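Local coordinates for protein S12 family peptidase (Streptomyces sp. 82F2, PDB 3WWX) that probably hydrolyses amide bonds of D-configured substrates, as a secreted serine amidohydrolase of the S12 family with a beta-lactamase-type fold, at residues 132-136 and 137-141; 250-253 and 254-258; 149-152 and 153-156. All coordinates share one frame; numbering follows the deposited sequence.

Contact 1: residues 132-136 and 137-141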
loop_
_atom_site.group_PDB
_atom_site.type_symbol
_atom_site.label_atom_id
_atom_site.label_comp_id
_atom_site.label_asym_id
_atom_site.label_seq_id
_atom_site.Cartn_x
_atom_site.Cartn_y
_atom_site.Cartn_z
ATOM N N ASP A 132 -11.155 7.381 -16.119
ATOM C CA ASP A 132 -10.831 6.366 -17.136
ATOM C C ASP A 132 -10.553 5.013 -16.482
ATOM O O ASP A 132 -9.976 4.931 -15.379
ATOM C CB ASP A 132 -9.598 6.772 -17.936
ATOM C CG ASP A 132 -9.826 7.961 -18.848
ATOM O OD1 ASP A 132 -10.932 8.537 -18.885
ATOM O OD2 ASP A 132 -8.838 8.334 -19.493
ATOM N N THR A 133 -10.996 3.955 -17.156
ATOM C CA THR A 133 -10.755 2.598 -16.704
ATOM C C THR A 133 -9.493 2.041 -17.318
ATOM O O THR A 133 -9.320 2.061 -18.543
ATOM C CB THR A 133 -11.937 1.680 -17.025
ATOM O OG1 THR A 133 -13.059 2.088 -16.236
ATOM C CG2 THR A 133 -11.605 0.228 -16.700
ATOM N N TRP A 134 -8.624 1.544 -16.448
ATOM C CA TRP A 134 -7.377 0.909 -16.835
ATOM C C TRP A 134 -7.444 -0.548 -16.470
ATOM O O TRP A 134 -7.549 -0.890 -15.285
ATOM C CB TRP A 134 -6.192 1.525 -16.082
ATOM C CG TRP A 134 -6.003 2.980 -16.323
ATOM C CD1 TRP A 134 -6.691 4.001 -15.734
ATOM C CD2 TRP A 134 -5.079 3.584 -17.220
ATOM N NE1 TRP A 134 -6.248 5.203 -16.213
ATOM C CE2 TRP A 134 -5.248 4.978 -17.118
ATOM C CE3 TRP A 134 -4.106 3.079 -18.094
ATOM C CZ2 TRP A 134 -4.488 5.873 -17.872
ATOM C CZ3 TRP A 134 -3.364 3.964 -18.836
ATOM C CH2 TRP A 134 -3.552 5.344 -18.722
ATOM N N THR A 135 -7.353 -1.426 -17.461
ATOM C CA THR A 135 -7.253 -2.845 -17.159
ATOM C C THR A 135 -5.860 -3.179 -16.653
ATOM O O THR A 135 -4.892 -2.501 -16.963
ATOM C CB THR A 135 -7.525 -3.709 -18.388
ATOM O OG1 THR A 135 -6.522 -3.463 -19.376
ATOM C CG2 THR A 135 -8.909 -3.418 -18.958
ATOM N N PRO A 136 -5.738 -4.236 -15.847
ATOM C CA PRO A 136 -4.394 -4.643 -15.437
ATOM C C PRO A 136 -3.486 -4.877 -16.637
ATOM O O PRO A 136 -2.339 -4.437 -16.615
ATOM C CB PRO A 136 -4.633 -5.913 -14.628
ATOM C CG PRO A 136 -6.034 -5.683 -14.032
ATOM C CD PRO A 136 -6.797 -4.969 -15.133
ATOM N N LYS A 137 -3.969 -5.522 -17.691
ATOM C CA LYS A 137 -3.105 -5.757 -18.842
ATOM C C LYS A 137 -2.699 -4.445 -19.515
ATOM O O LYS A 137 -1.587 -4.343 -20.045
ATOM C CB LYS A 137 -3.752 -6.740 -19.838
ATOM C CG LYS A 137 -5.108 -6.323 -20.340
ATOM C CD LYS A 137 -5.721 -7.404 -21.259
ATOM C CE LYS A 137 -7.098 -6.979 -21.770
ATOM N NZ LYS A 137 -7.627 -7.887 -22.827
ATOM N N GLN A 138 -3.563 -3.433 -19.485
ATOM C CA GLN A 138 -3.179 -2.128 -20.032
ATOM C C GLN A 138 -2.058 -1.489 -19.220
ATOM O O GLN A 138 -1.127 -0.896 -19.780
ATOM C CB GLN A 138 -4.375 -1.178 -20.125
ATOM C CG GLN A 138 -4.027 0.213 -20.668
ATOM C CD GLN A 138 -3.620 0.191 -22.116
ATOM O OE1 GLN A 138 -4.471 0.137 -23.000
ATOM N NE2 GLN A 138 -2.320 0.220 -22.372
ATOM N N LEU A 139 -2.131 -1.571 -17.898
ATOM C CA LEU A 139 -1.067 -1.033 -17.061
ATOM C C LEU A 139 0.259 -1.749 -17.324
ATOM O O LEU A 139 1.309 -1.129 -17.400
ATOM C CB LEU A 139 -1.469 -1.142 -15.592
ATOM C CG LEU A 139 -2.704 -0.312 -15.204
ATOM C CD1 LEU A 139 -3.049 -0.579 -13.747
ATOM C CD2 LEU A 139 -2.506 1.188 -15.458
ATOM N N VAL A 140 0.228 -3.068 -17.428
ATOM C CA VAL A 140 1.447 -3.817 -17.707
ATOM C C VAL A 140 1.973 -3.424 -19.097
ATOM O O VAL A 140 3.185 -3.240 -19.279
ATOM C CB VAL A 140 1.197 -5.324 -17.581
ATOM C CG1 VAL A 140 2.400 -6.114 -18.052
ATOM C CG2 VAL A 140 0.832 -5.692 -16.132
ATOM N N ALA A 141 1.088 -3.263 -20.071
ATOM C CA ALA A 141 1.528 -2.854 -21.415
ATOM C C ALA A 141 2.307 -1.552 -21.377
ATOM O O ALA A 141 3.322 -1.404 -22.082
ATOM C CB ALA A 141 0.333 -2.697 -22.357
#
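Thr135 is the N-cap of helix 136-144, and the first turn closes behind it with two backbone bonds: Leu139 N to Thr135 O, 3.1 Å, and Val140 N to Pro136 O, 3.0 Å. The cap itself is a side-chain bond. With OG1 set between its own backbone N and carbonyl carbon (chi1 64°), Thr135 turns this oxygen back over the helix end, where OG1 accepts from Gln138 N at 3.0 Å. That bond is bent, with 147° at the hydrogen. Lys137 CG comes to 3.3 Å from the same Thr135 OG1, and the rest of the lysine chain runs on extended. Just before the cap residue, Trp134 lays its indole beside the first turn: Leu139 CD2 meets Trp134 CE3 at 3.6 Å and also touches Trp134 CB, the two side chains crossing at about a right angle. Gln138 CG approaches the same ring atom, Trp134 CE3, at 3.9 Å, while the Gln138 side-chain amide stands perpendicular to the indole. Beyond the turn, Phe117 meets Trp134 edge-to-face, and Leu139 rests on Phe117 as well. The hydroxyl thus gives an acceptor to a first-turn amide that lacks the usual i-4 helical bond, while indole and leucine pack the helix start against helix 115-121.

Contact 2: residues 250-253 and 254-258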
loop_
_atom_site.group_PDB
_atom_site.type_symbol
_atom_site.label_atom_id
_atom_site.label_comp_id
_atom_site.label_asym_id
_atom_site.label_seq_id
_atom_site.Cartn_x
_atom_site.Cartn_y
_atom_site.Cartn_z
ATOM N N PHE A 250 -6.331 -5.406 10.636
ATOM C CA PHE A 250 -5.643 -6.193 9.632
ATOM C C PHE A 250 -4.165 -6.405 9.973
ATOM O O PHE A 250 -3.698 -7.557 10.038
ATOM C CB PHE A 250 -5.768 -5.541 8.246
ATOM C CG PHE A 250 -4.858 -6.170 7.209
ATOM C CD1 PHE A 250 -5.056 -7.483 6.791
ATOM C CD2 PHE A 250 -3.797 -5.451 6.657
ATOM C CE1 PHE A 250 -4.216 -8.057 5.857
ATOM C CE2 PHE A 250 -2.963 -6.028 5.718
ATOM C CZ PHE A 250 -3.178 -7.342 5.322
ATOM N N TYR A 251 -3.415 -5.336 10.220
ATOM C CA TYR A 251 -1.986 -5.507 10.457
ATOM C C TYR A 251 -1.703 -6.259 11.769
ATOM O O TYR A 251 -0.762 -7.055 11.830
ATOM C CB TYR A 251 -1.237 -4.164 10.397
ATOM C CG TYR A 251 -0.950 -3.721 8.965
ATOM C CD1 TYR A 251 0.154 -4.197 8.276
ATOM C CD2 TYR A 251 -1.781 -2.830 8.324
ATOM C CE1 TYR A 251 0.417 -3.812 6.969
ATOM C CE2 TYR A 251 -1.536 -2.451 7.000
ATOM C CZ TYR A 251 -0.432 -2.937 6.349
ATOM O OH TYR A 251 -0.231 -2.531 5.054
ATOM N N ARG A 252 -2.524 -6.044 12.791
ATOM C CA ARG A 252 -2.378 -6.817 14.032
ATOM C C ARG A 252 -2.597 -8.300 13.746
ATOM O O ARG A 252 -1.767 -9.131 14.117
ATOM C CB ARG A 252 -3.372 -6.344 15.094
ATOM C CG ARG A 252 -3.129 -4.920 15.609
ATOM C CD ARG A 252 -4.246 -4.456 16.552
ATOM N NE ARG A 252 -4.105 -5.072 17.867
ATOM C CZ ARG A 252 -3.382 -4.571 18.859
ATOM N NH1 ARG A 252 -2.778 -3.397 18.738
ATOM N NH2 ARG A 252 -3.288 -5.255 19.991
ATOM N N ALA A 253 -3.696 -8.643 13.081
ATOM C CA ALA A 253 -3.963 -10.048 12.756
ATOM C C ALA A 253 -2.858 -10.643 11.913
ATOM O O ALA A 253 -2.456 -11.792 12.100
ATOM C CB ALA A 253 -5.294 -10.197 12.054
ATOM N N LEU A 254 -2.372 -9.872 10.952
ATOM C CA LEU A 254 -1.313 -10.349 10.090
ATOM C C LEU A 254 -0.035 -10.685 10.852
ATOM O O LEU A 254 0.492 -11.798 10.744
ATOM C CB LEU A 254 -0.990 -9.293 9.039
ATOM C CG LEU A 254 0.081 -9.687 8.011
ATOM C CD1 LEU A 254 -0.381 -10.829 7.138
ATOM C CD2 LEU A 254 0.395 -8.472 7.125
ATOM N N LEU A 255 0.481 -9.744 11.623
ATOM C CA LEU A 255 1.743 -9.972 12.331
ATOM C C LEU A 255 1.603 -10.982 13.466
ATOM O O LEU A 255 2.583 -11.619 13.863
ATOM C CB LEU A 255 2.360 -8.652 12.830
ATOM C CG LEU A 255 3.242 -7.907 11.809
ATOM C CD1 LEU A 255 4.472 -8.706 11.426
ATOM C CD2 LEU A 255 2.454 -7.509 10.576
ATOM N N GLN A 256 0.384 -11.150 13.956
ATOM C CA GLN A 256 0.088 -12.184 14.952
ATOM C C GLN A 256 -0.000 -13.585 14.357
ATOM O O GLN A 256 -0.101 -14.561 15.112
ATOM C CB GLN A 256 -1.222 -11.868 15.666
ATOM C CG GLN A 256 -1.147 -10.696 16.630
ATOM C CD GLN A 256 -2.499 -10.181 17.063
ATOM O OE1 GLN A 256 -3.513 -10.837 16.878
ATOM N NE2 GLN A 256 -2.519 -8.995 17.646
ATOM N N GLY A 257 0.016 -13.704 13.038
ATOM C CA GLY A 257 -0.063 -14.993 12.375
ATOM C C GLY A 257 -1.463 -15.532 12.186
ATOM O O GLY A 257 -1.641 -16.730 11.895
ATOM N N ARG A 258 -2.473 -14.689 12.316
ATOM C CA ARG A 258 -3.845 -15.182 12.210
ATOM C C ARG A 258 -4.308 -15.402 10.775
ATOM O O ARG A 258 -5.358 -16.007 10.562
ATOM C CB ARG A 258 -4.819 -14.265 12.937
ATOM C CG ARG A 258 -4.374 -13.967 14.340
ATOM C CD ARG A 258 -5.518 -13.685 15.271
ATOM N NE ARG A 258 -5.016 -13.165 16.541
ATOM C CZ ARG A 258 -5.614 -13.282 17.719
ATOM N NH1 ARG A 258 -6.753 -13.945 17.845
ATOM N NH2 ARG A 258 -5.053 -12.715 18.768
#
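This is the C-terminal end of helix 244-255, a Schellman motif, packed between helix 55-68 and the large antiparallel sheet. Ala253 O accepts from Arg258 N at 2.9 Å, and Leu254 O takes Gly257 N at 3.0 Å; Gly257 makes the reversal with a positive phi of 84°. Just before it, the helix is still regular, with Leu254 N bonded to Phe250 O at 2.8 Å. On the buried side, Phe250 and Leu254 lie side by side and point the same way, Phe250 CZ coming to 4.2 Å from Leu254 CD2. The same methyl stands 4.4 Å from Tyr251 CD1, so one leucine branch serves both rings. Phe250 also stacks on Phe58, and Tyr251 OH bonds to Thr57 OG1. On the outer side, Gln256 lies extended back along the last turn, its NE2 3.8 Å from Arg252 CB, with NE2 itself bonded to Gly318 O. Its other amide atom, Gln256 OE1, accepts from Arg258 NE at 2.8 Å, in the carbonyl plane but tilted from the guanidinium plane, and more weakly from Arg258 NH2. The glutamine amide therefore uses both ends, tying the arginine beyond the helix to the loop at Gly318, while aromatic and leucine packing makes up the buried side.

Contact 3: residues 149-152 and 153-156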
loop_
_atom_site.group_PDB
_atom_site.type_symbol
_atom_site.label_atom_id
_atom_site.label_comp_id
_atom_site.label_asym_id
_atom_site.label_seq_id
_atom_site.Cartn_x
_atom_site.Cartn_y
_atom_site.Cartn_z
ATOM N N ASP A 149 14.574 -1.760 -14.968
ATOM C CA ASP A 149 15.528 -0.987 -14.166
ATOM C C ASP A 149 16.838 -1.741 -13.913
ATOM O O ASP A 149 17.898 -1.118 -13.800
ATOM C CB ASP A 149 14.880 -0.579 -12.836
ATOM C CG ASP A 149 13.809 0.463 -13.006
ATOM O OD1 ASP A 149 14.030 1.463 -13.704
ATOM O OD2 ASP A 149 12.722 0.261 -12.433
ATOM N N PHE A 150 16.750 -3.057 -13.784
ATOM C CA PHE A 150 17.915 -3.880 -13.507
ATOM C C PHE A 150 17.582 -5.338 -13.774
ATOM O O PHE A 150 16.417 -5.703 -13.965
ATOM C CB PHE A 150 18.428 -3.653 -12.072
ATOM C CG PHE A 150 17.380 -3.791 -11.015
ATOM C CD1 PHE A 150 17.050 -5.037 -10.530
ATOM C CD2 PHE A 150 16.751 -2.675 -10.486
ATOM C CE1 PHE A 150 16.110 -5.179 -9.556
ATOM C CE2 PHE A 150 15.800 -2.815 -9.500
ATOM C CZ PHE A 150 15.482 -4.062 -9.043
ATOM N N THR A 151 18.621 -6.175 -13.804
ATOM C CA THR A 151 18.467 -7.603 -14.017
ATOM C C THR A 151 17.804 -8.205 -12.782
ATOM O O THR A 151 18.095 -7.794 -11.661
ATOM C CB THR A 151 19.846 -8.283 -14.274
ATOM O OG1 THR A 151 20.651 -8.193 -13.101
ATOM C CG2 THR A 151 20.572 -7.604 -15.389
ATOM N N PRO A 152 16.906 -9.174 -12.982
ATOM C CA PRO A 152 16.170 -9.699 -11.828
ATOM C C PRO A 152 17.069 -10.134 -10.683
ATOM O O PRO A 152 18.069 -10.818 -10.906
ATOM C CB PRO A 152 15.408 -10.877 -12.421
ATOM C CG PRO A 152 15.172 -10.470 -13.844
ATOM C CD PRO A 152 16.436 -9.760 -14.247
ATOM N N GLY A 153 16.734 -9.702 -9.474
ATOM C CA GLY A 153 17.467 -10.071 -8.279
ATOM C C GLY A 153 18.648 -9.188 -7.954
ATOM O O GLY A 153 19.209 -9.295 -6.862
ATOM N N ALA A 154 19.041 -8.315 -8.877
ATOM C CA ALA A 154 20.306 -7.582 -8.728
ATOM C C ALA A 154 20.230 -6.346 -7.845
ATOM O O ALA A 154 21.253 -5.832 -7.409
ATOM C CB ALA A 154 20.863 -7.199 -10.095
ATOM N N SER A 155 19.018 -5.845 -7.591
ATOM C CA SER A 155 18.867 -4.625 -6.827
ATOM C C SER A 155 17.443 -4.582 -6.291
ATOM O O SER A 155 16.770 -5.612 -6.203
ATOM C CB SER A 155 19.183 -3.392 -7.694
ATOM O OG SER A 155 19.325 -2.202 -6.919
ATOM N N TRP A 156 17.026 -3.384 -5.897
ATOM C CA TRP A 156 15.677 -3.152 -5.372
ATOM C C TRP A 156 15.176 -1.837 -5.938
ATOM O O TRP A 156 15.893 -0.811 -5.952
ATOM C CB TRP A 156 15.707 -3.066 -3.843
ATOM C CG TRP A 156 14.327 -2.957 -3.207
ATOM C CD1 TRP A 156 13.529 -3.996 -2.800
ATOM C CD2 TRP A 156 13.583 -1.757 -2.938
ATOM N NE1 TRP A 156 12.357 -3.517 -2.293
ATOM C CE2 TRP A 156 12.360 -2.147 -2.362
ATOM C CE3 TRP A 156 13.839 -0.398 -3.115
ATOM C CZ2 TRP A 156 11.396 -1.226 -1.970
ATOM C CZ3 TRP A 156 12.884 0.521 -2.708
ATOM C CH2 TRP A 156 11.667 0.098 -2.153
#
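Phe150 folds its ring under Ser155 across a type II beta turn that runs from Thr151 to Ala154, in the surface loop between helices 136-144 and 160-174. Residues 153-156 begin with Gly153, which takes the third position of the turn, with the positive phi (87°) that a type II turn has there and that glycine adopts readily. The backbone of Gly153 also bonds with that of Thr105, while the Pro152 ring touches Ile96, joining the turn to neighbouring loops. Ala154 closes the turn: its N donates to Thr151 O at 3.0 Å. Ala154 CB sits close to the threonine hydroxyl, 3.2 Å from Thr151 OG1, and lies 4.4 Å from Phe150 CD1. At Ser155 the chain extends and passes over the phenyl ring. Phe150 reaches this place because its CG is tucked between the backbone N and carbonyl carbon (chi1 52°), which swings the ring in beneath the returning chain. The result is a CH-pi contact: Ser155 CB stands 3.6 Å from the Phe150 centroid, just 6° off the ring normal. Besides the serine side chain, the backbone takes part, with Ser155 C 3.4 Å from Phe150 CZ. At Trp156 the indole leads off to Ile274, but the backbone is still near the ring, Trp156 N lying 3.6 Å from Phe150 CZ.

How the contacts relate
Along the chain the order is contact 1, contact 3, contact 2, and none touches another. Contact 1 opens helix 136-144; contact 3 lies in the loop leading from that helix to helix 160-174. Their centres are about 24 Å apart, their nearest atoms about 12 Å. Contact 2 ends helix 244-255, against the large antiparallel sheet; its centre is about 31 Å from that of contact 1, on the opposite side of the chain's centre, and about 30 Å from that of contact 3. These are thus separate local contacts at two helix ends and a connecting loop of one beta-lactamase-type chain. The Trp134 side chain of contact 1 lies about 13 Å from the bound octane 1,8-diamine.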